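Local coordinates for DUF3256 domain-containing protein (Porphyromonas gingivalis W83, PDB 2P3P), which is of unknown function but belongs to the DUF3256 family and has been seen to bind a magnesium ion, at residues 70-82 with 90-102. Sequence-based numbering, arbitrary orientation.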
ATOM      1  N   ILE A  70      -3.353  -9.409  -2.237  1.00  9.12           N
ATOM      2  CA  ILE A  70      -2.634 -10.627  -1.951  1.00  8.77           C
ATOM      3  C   ILE A  70      -1.996 -10.589  -0.538  1.00  8.14           C
ATOM      4  O   ILE A  70      -1.369  -9.594  -0.150  1.00  8.00           O
ATOM      5  CB  ILE A  70      -1.548 -10.803  -3.009  1.00  9.12           C
ATOM      6  CG1 ILE A  70      -2.140 -10.617  -4.418  1.00  9.63           C
ATOM      7  CG2 ILE A  70      -0.944 -12.137  -2.915  1.00 11.61           C
ATOM      8  CD1 ILE A  70      -1.123 -10.744  -5.508  1.00 10.37           C
ATOM      9  N   GLN A  71      -2.159 -11.657   0.233  1.00  6.90           N
ATOM     10  CA  GLN A  71      -1.461 -11.799   1.482  1.00  8.42           C
ATOM     11  C   GLN A  71      -0.411 -12.880   1.327  1.00  8.62           C
ATOM     12  O   GLN A  71      -0.710 -13.969   0.833  1.00  9.39           O
ATOM     13  CB  GLN A  71      -2.398 -12.193   2.627  1.00  9.05           C
ATOM     14  CG  GLN A  71      -3.608 -11.214   2.788  1.00 10.51           C
ATOM     15  CD  GLN A  71      -3.234  -9.764   3.153  1.00 14.12           C
ATOM     16  OE1 GLN A  71      -3.993  -8.827   2.841  1.00 11.92           O
ATOM     17  NE2 GLN A  71      -2.087  -9.571   3.789  1.00  9.24           N
ATOM     18  N   THR A  72       0.812 -12.566   1.741  1.00  8.70           N
ATOM     19  CA  THR A  72       1.929 -13.506   1.675  1.00  9.27           C
ATOM     20  C   THR A  72       2.569 -13.650   3.034  1.00 10.75           C
ATOM     21  O   THR A  72       2.429 -12.773   3.911  1.00 11.23           O
ATOM     22  CB  THR A  72       3.050 -13.014   0.738  1.00 10.05           C
ATOM     23  OG1 THR A  72       3.777 -11.924   1.348  1.00  7.98           O
ATOM     24  CG2 THR A  72       2.511 -12.625  -0.619  1.00  9.72           C
ATOM     25  N   SER A  73       3.347 -14.712   3.189  1.00 11.87           N
ATOM     26  CA  SER A  73       4.123 -14.920   4.411  0.50 11.76           C
ATOM     27  C   SER A  73       5.512 -14.280   4.335  1.00 11.93           C
ATOM     28  O   SER A  73       6.274 -14.333   5.290  1.00 12.98           O
ATOM     29  CB  SER A  73       4.264 -16.421   4.699  0.50 12.06           C
ATOM     30  OG  SER A  73       4.759 -17.144   3.580  0.50 10.97           O
ATOM     31  N   THR A  74       5.864 -13.691   3.199  1.00 11.76           N
ATOM     32  CA  THR A  74       7.245 -13.206   3.017  1.00 10.92           C
ATOM     33  C   THR A  74       7.283 -11.675   3.001  1.00  9.43           C
ATOM     34  O   THR A  74       7.799 -11.025   3.933  1.00  7.06           O
ATOM     35  CB  THR A  74       7.809 -13.748   1.698  1.00 11.50           C
ATOM     36  OG1 THR A  74       6.919 -13.407   0.639  1.00 13.13           O
ATOM     37  CG2 THR A  74       7.958 -15.257   1.752  1.00 13.26           C
ATOM     38  N   VAL A  75       6.662 -11.103   1.966  1.00  7.67           N
ATOM     39  CA  VAL A  75       6.700  -9.656   1.725  1.00  8.69           C
ATOM     40  C   VAL A  75       5.491  -8.889   2.309  1.00  8.24           C
ATOM     41  O   VAL A  75       5.400  -7.649   2.208  1.00 10.04           O
ATOM     42  CB  VAL A  75       6.769  -9.355   0.230  1.00  9.61           C
ATOM     43  CG1 VAL A  75       8.079  -9.888  -0.349  1.00  8.75           C
ATOM     44  CG2 VAL A  75       5.571  -9.972  -0.488  1.00  8.94           C
ATOM     45  N   GLY A  76       4.555  -9.609   2.898  1.00  7.99           N
ATOM     46  CA  GLY A  76       3.375  -8.991   3.468  1.00  7.68           C
ATOM     47  C   GLY A  76       2.255  -8.879   2.436  1.00  8.33           C
ATOM     48  O   GLY A  76       2.069  -9.781   1.611  1.00  8.80           O
ATOM     49  N   GLU A  77       1.484  -7.807   2.545  1.00  7.33           N
ATOM     50  CA  GLU A  77       0.344  -7.546   1.654  1.00  7.94           C
ATOM     51  C   GLU A  77       0.777  -6.822   0.386  1.00  6.49           C
ATOM     52  O   GLU A  77       1.510  -5.847   0.453  1.00  6.16           O
ATOM     53  CB  GLU A  77      -0.674  -6.659   2.357  1.00  7.18           C
ATOM     54  CG  GLU A  77      -1.834  -6.319   1.478  1.00 12.03           C
ATOM     55  CD  GLU A  77      -2.865  -5.501   2.189  1.00 11.01           C
ATOM     56  OE1 GLU A  77      -2.608  -4.274   2.336  1.00 12.48           O
ATOM     57  OE2 GLU A  77      -3.894  -6.073   2.580  1.00 12.87           O
ATOM     58  N   VAL A  78       0.258  -7.273  -0.756  1.00  7.21           N
ATOM     59  CA  VAL A  78       0.375  -6.574  -2.035  1.00  7.75           C
ATOM     60  C   VAL A  78      -1.020  -6.244  -2.522  1.00  8.41           C
ATOM     61  O   VAL A  78      -1.861  -7.149  -2.693  1.00  8.03           O
ATOM     62  CB  VAL A  78       1.094  -7.479  -3.082  1.00  7.05           C
ATOM     63  CG1 VAL A  78       1.058  -6.846  -4.553  1.00  8.83           C
ATOM     64  CG2 VAL A  78       2.457  -7.862  -2.637  1.00  7.29           C
ATOM     65  N   PHE A  79      -1.260  -4.946  -2.742  1.00  8.43           N
ATOM     66  CA  PHE A  79      -2.555  -4.467  -3.175  1.00  8.20           C
ATOM     67  C   PHE A  79      -2.301  -3.675  -4.451  1.00  8.48           C
ATOM     68  O   PHE A  79      -1.442  -2.821  -4.472  1.00  8.72           O
ATOM     69  CB  PHE A  79      -3.191  -3.605  -2.108  1.00  9.09           C
ATOM     70  CG  PHE A  79      -4.535  -3.105  -2.479  1.00  7.99           C
ATOM     71  CD1 PHE A  79      -5.657  -3.926  -2.304  1.00 10.90           C
ATOM     72  CD2 PHE A  79      -4.699  -1.837  -3.013  1.00 11.33           C
ATOM     73  CE1 PHE A  79      -6.957  -3.466  -2.648  1.00  9.62           C
ATOM     74  CE2 PHE A  79      -5.990  -1.376  -3.356  1.00 12.56           C
ATOM     75  CZ  PHE A  79      -7.102  -2.196  -3.193  1.00  9.44           C
HETATM   76  N   MSE A  80      -2.999  -4.009  -5.516  1.00  8.87           N
HETATM   77  CA  MSE A  80      -2.739  -3.336  -6.778  1.00  9.61           C
HETATM   78  C   MSE A  80      -4.016  -2.971  -7.481  1.00  8.99           C
HETATM   79  O   MSE A  80      -5.063  -3.667  -7.366  1.00  8.82           O
HETATM   80  CB  MSE A  80      -1.881  -4.202  -7.715  1.00 10.22           C
HETATM   81  CG  MSE A  80      -2.578  -5.399  -8.217  1.00  9.50           C
HETATM   82 SE   MSE A  80      -1.471  -6.417  -9.507  0.80 16.05          SE
HETATM   83  CE  MSE A  80      -0.190  -7.069  -8.243  1.00 12.07           C
ATOM     84  N   ARG A  81      -3.926  -1.866  -8.210  1.00  8.90           N
ATOM     85  CA  ARG A  81      -5.073  -1.267  -8.910  1.00  8.76           C
ATOM     86  C   ARG A  81      -4.551  -0.503 -10.106  1.00  7.93           C
ATOM     87  O   ARG A  81      -3.419  -0.070 -10.066  1.00  7.94           O
ATOM     88  CB  ARG A  81      -5.807  -0.269  -8.026  1.00 10.05           C
ATOM     89  CG  ARG A  81      -6.583  -0.884  -6.909  1.00 10.43           C
ATOM     90  CD  ARG A  81      -7.672   0.034  -6.399  1.00 11.25           C
ATOM     91  NE  ARG A  81      -8.714   0.217  -7.402  1.00 12.37           N
ATOM     92  CZ  ARG A  81      -9.496   1.276  -7.454  1.00 13.62           C
ATOM     93  NH1 ARG A  81      -9.316   2.273  -6.611  1.00 13.48           N
ATOM     94  NH2 ARG A  81     -10.427   1.351  -8.389  1.00 15.73           N
ATOM     95  N   ILE A  82      -5.404  -0.299 -11.112  1.00  7.69           N
ATOM     96  CA  ILE A  82      -5.188   0.642 -12.196  1.00  8.65           C
ATOM     97  C   ILE A  82      -5.676   2.025 -11.737  1.00  8.92           C
ATOM     98  O   ILE A  82      -6.726   2.165 -11.138  1.00 10.34           O
ATOM     99  CB  ILE A  82      -5.989   0.236 -13.486  1.00  9.67           C
ATOM    100  CG1 ILE A  82      -5.557  -1.120 -13.963  1.00 10.41           C
ATOM    101  CG2 ILE A  82      -5.653   1.171 -14.680  1.00  9.10           C
ATOM    102  CD1 ILE A  82      -4.149  -1.107 -14.471  1.00 12.75           C
ATOM    103  N   SER A  90      -3.527   4.483 -18.689  1.00  7.03           N
ATOM    104  CA  SER A  90      -3.505   4.066 -17.285  1.00  5.82           C
ATOM    105  C   SER A  90      -2.088   3.819 -16.780  1.00  6.29           C
ATOM    106  O   SER A  90      -1.182   3.561 -17.560  1.00  5.29           O
ATOM    107  CB  SER A  90      -4.267   2.747 -17.144  1.00  6.46           C
ATOM    108  OG  SER A  90      -5.657   2.974 -17.208  1.00  7.61           O
ATOM    109  N   VAL A  91      -1.941   3.822 -15.457  1.00  7.11           N
ATOM    110  CA  VAL A  91      -0.757   3.281 -14.777  1.00  7.11           C
ATOM    111  C   VAL A  91      -1.209   2.271 -13.684  1.00  7.43           C
ATOM    112  O   VAL A  91      -2.370   2.286 -13.229  1.00  7.14           O
ATOM    113  CB  VAL A  91       0.161   4.392 -14.187  1.00  8.31           C
ATOM    114  CG1 VAL A  91       0.724   5.288 -15.315  1.00  8.49           C
ATOM    115  CG2 VAL A  91      -0.540   5.201 -13.149  1.00  8.54           C
ATOM    116  N   ILE A  92      -0.286   1.386 -13.294  1.00  7.12           N
ATOM    117  CA  ILE A  92      -0.527   0.397 -12.209  1.00  6.66           C
ATOM    118  C   ILE A  92       0.095   0.928 -10.902  1.00  6.86           C
ATOM    119  O   ILE A  92       1.257   1.288 -10.876  1.00  6.60           O
ATOM    120  CB  ILE A  92       0.115  -0.983 -12.538  1.00  6.52           C
ATOM    121  CG1 ILE A  92      -0.324  -1.463 -13.932  1.00  6.44           C
ATOM    122  CG2 ILE A  92      -0.260  -2.050 -11.436  1.00  6.98           C
ATOM    123  CD1 ILE A  92       0.415  -2.624 -14.470  1.00  6.62           C
ATOM    124  N   CYS A  93      -0.704   0.924  -9.832  1.00  6.88           N
ATOM    125  CA  CYS A  93      -0.266   1.353  -8.520  1.00  7.31           C
ATOM    126  C   CYS A  93      -0.284   0.140  -7.627  1.00  7.40           C
ATOM    127  O   CYS A  93      -1.314  -0.559  -7.551  1.00  5.89           O
ATOM    128  CB  CYS A  93      -1.224   2.417  -7.968  1.00  7.96           C
ATOM    129  SG  CYS A  93      -0.768   2.982  -6.262  1.00  8.63           S
ATOM    130  N   VAL A  94       0.853  -0.147  -6.971  1.00  7.33           N
ATOM    131  CA  VAL A  94       0.963  -1.357  -6.180  1.00  7.89           C
ATOM    132  C   VAL A  94       1.432  -0.879  -4.832  1.00  7.89           C
ATOM    133  O   VAL A  94       2.389  -0.113  -4.744  1.00  9.92           O
ATOM    134  CB  VAL A  94       1.944  -2.423  -6.769  1.00  7.34           C
ATOM    135  CG1 VAL A  94       1.888  -3.733  -5.956  1.00  7.34           C
ATOM    136  CG2 VAL A  94       1.622  -2.729  -8.209  1.00  9.71           C
ATOM    137  N   VAL A  95       0.723  -1.293  -3.790  1.00  8.59           N
ATOM    138  CA  VAL A  95       1.061  -0.900  -2.436  1.00  8.24           C
ATOM    139  C   VAL A  95       1.417  -2.190  -1.709  1.00  9.55           C
ATOM    140  O   VAL A  95       0.596  -3.117  -1.610  1.00  6.78           O
ATOM    141  CB  VAL A  95      -0.115  -0.161  -1.698  1.00  7.86           C
ATOM    142  CG1 VAL A  95       0.317   0.273  -0.294  1.00  7.36           C
ATOM    143  CG2 VAL A  95      -0.618   1.019  -2.476  1.00  8.42           C
ATOM    144  N   THR A  96       2.639  -2.241  -1.210  1.00  9.30           N
ATOM    145  CA  THR A  96       3.158  -3.461  -0.586  1.00  8.59           C
ATOM    146  C   THR A  96       3.491  -3.116   0.848  1.00  8.68           C
ATOM    147  O   THR A  96       4.304  -2.195   1.104  1.00  8.99           O
ATOM    148  CB  THR A  96       4.391  -4.019  -1.300  1.00  8.93           C
ATOM    149  OG1 THR A  96       4.122  -4.244  -2.688  1.00  6.38           O
ATOM    150  CG2 THR A  96       4.831  -5.355  -0.636  1.00  9.24           C
ATOM    151  N   THR A  97       2.879  -3.843   1.781  1.00  7.66           N
ATOM    152  CA  THR A  97       2.905  -3.504   3.180  1.00  8.33           C
ATOM    153  C   THR A  97       3.364  -4.678   4.024  1.00  8.76           C
ATOM    154  O   THR A  97       2.675  -5.726   4.105  1.00  8.18           O
ATOM    155  CB  THR A  97       1.494  -3.053   3.699  1.00  7.55           C
ATOM    156  OG1 THR A  97       0.958  -1.996   2.904  1.00  9.18           O
ATOM    157  CG2 THR A  97       1.598  -2.611   5.149  1.00  8.98           C
ATOM    158  N   VAL A  98       4.522  -4.525   4.665  1.00  9.63           N
ATOM    159  CA  VAL A  98       4.939  -5.529   5.673  1.00 10.44           C
ATOM    160  C   VAL A  98       4.047  -5.291   6.911  1.00 11.77           C
ATOM    161  O   VAL A  98       3.727  -4.148   7.241  1.00 11.71           O
ATOM    162  CB  VAL A  98       6.444  -5.436   5.994  1.00 11.47           C
ATOM    163  CG1 VAL A  98       7.250  -5.559   4.735  1.00 12.20           C
ATOM    164  CG2 VAL A  98       6.749  -4.132   6.667  1.00 13.41           C
ATOM    165  N   LEU A  99       3.587  -6.366   7.562  1.00 11.55           N
ATOM    166  CA  LEU A  99       2.577  -6.198   8.632  1.00 11.07           C
ATOM    167  C   LEU A  99       3.211  -6.375  10.021  1.00 11.31           C
ATOM    168  O   LEU A  99       2.630  -5.942  11.036  1.00 10.05           O
ATOM    169  CB  LEU A  99       1.380  -7.137   8.427  1.00 10.41           C
ATOM    170  CG  LEU A  99       0.572  -7.062   7.116  1.00 10.93           C
ATOM    171  CD1 LEU A  99      -0.334  -8.316   7.015  1.00  8.46           C
ATOM    172  CD2 LEU A  99      -0.262  -5.779   6.974  1.00  7.96           C
ATOM    173  N   HIS A 100       4.409  -6.957  10.035  1.00 10.03           N
ATOM    174  CA  HIS A 100       5.189  -7.238  11.225  1.00 11.40           C
ATOM    175  C   HIS A 100       6.680  -7.119  10.868  1.00 12.19           C
ATOM    176  O   HIS A 100       7.057  -7.502   9.757  1.00 14.51           O
ATOM    177  CB  HIS A 100       4.877  -8.644  11.699  1.00 12.09           C
ATOM    178  CG  HIS A 100       3.449  -8.811  12.100  1.00 12.57           C
ATOM    179  ND1 HIS A 100       2.949  -8.268  13.260  1.00 13.05           N
ATOM    180  CD2 HIS A 100       2.397  -9.388  11.464  1.00 13.49           C
ATOM    181  CE1 HIS A 100       1.657  -8.534  13.349  1.00 15.08           C
ATOM    182  NE2 HIS A 100       1.294  -9.203  12.269  1.00 12.62           N
ATOM    183  N   PRO A 101       7.527  -6.634  11.797  1.00 13.34           N
ATOM    184  CA  PRO A 101       7.239  -6.212  13.176  1.00 12.62           C
ATOM    185  C   PRO A 101       6.489  -4.884  13.339  1.00 13.22           C
ATOM    186  O   PRO A 101       5.865  -4.672  14.375  1.00 13.67           O
ATOM    187  CB  PRO A 101       8.624  -6.166  13.838  1.00 13.14           C
ATOM    188  CG  PRO A 101       9.580  -6.006  12.748  1.00 14.06           C
ATOM    189  CD  PRO A 101       8.972  -6.550  11.492  1.00 13.31           C
ATOM    190  N   VAL A 102       6.525  -4.004  12.334  0.50 13.20           N
ATOM    191  CA  VAL A 102       5.693  -2.788  12.354  0.50 12.29           C
ATOM    192  C   VAL A 102       5.195  -2.477  10.936  0.50 11.76           C
ATOM    193  O   VAL A 102       5.973  -2.453   9.991  0.50 12.01           O
ATOM    194  CB  VAL A 102       6.436  -1.568  12.957  0.50 12.74           C
ATOM    195  CG1 VAL A 102       5.467  -0.372  13.157  0.50 12.44           C
ATOM    196  CG2 VAL A 102       7.087  -1.918  14.283  0.50 11.97           C
TER
HETATM  197  O   HOH W   1      -0.687  -2.774   1.020  1.00 13.41           O
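Glu77, Phe79 and Arg81 face Thr97, Val95 and Cys93 as hydrogen-bonded pairs of an antiparallel beta hairpin whose strands, 77-82 and 90-98, run at 166° with axes 4.6 Å apart. Each pair is closed by two N-H...O=C bonds; Val95 N to Phe79 O, at 2.7 Å, is the shortest. At the non-hydrogen-bonded pairs between them, CA-H groups point at the same carbonyls, as from Thr96 CA to Glu77 O (3.1 Å).

The face of Val78, Met80 and Ile82 is mainly apolar, with beta-branched valines and isoleucines, which suit the extended backbone, and unbranched selenomethionine Met80. Val78 turns CG1 anti to its backbone N (chi1 172°), and this methyl meets CG1 of Val94, diagonally across, at 3.5 Å. Val94 CG2 rests 3.8 Å from CB of Met80, while Ile82 CD1 lies against Ile92 CG1 at 3.9 Å. On the other face the pair Glu77-Thr97, where strand 77-82 starts and 90-98 nears its end, is polar: one water donates to Glu77 OE1 (2.8 Å) and to Val95 O, and accepts from Thr97 OG1 (2.6 Å). The carboxylate's OE2 forms a salt bridge with Arg69, and Thr97 OG1 also bonds Ser105. Gly76 leads into strand 77-82; at its backbone angles (phi 89°) a CB would jam against the preceding carbonyl and run into Thr97 O and Val98 CA.

The hairpin lies inside a seven-stranded antiparallel sheet, between strands 67-72 and 104-111. Helix 11-18 packs on Met80, Ile82 and Ile92, whereas strand 155-159 of the second sheet lies over Phe79, Arg81, Cys93 and Val95.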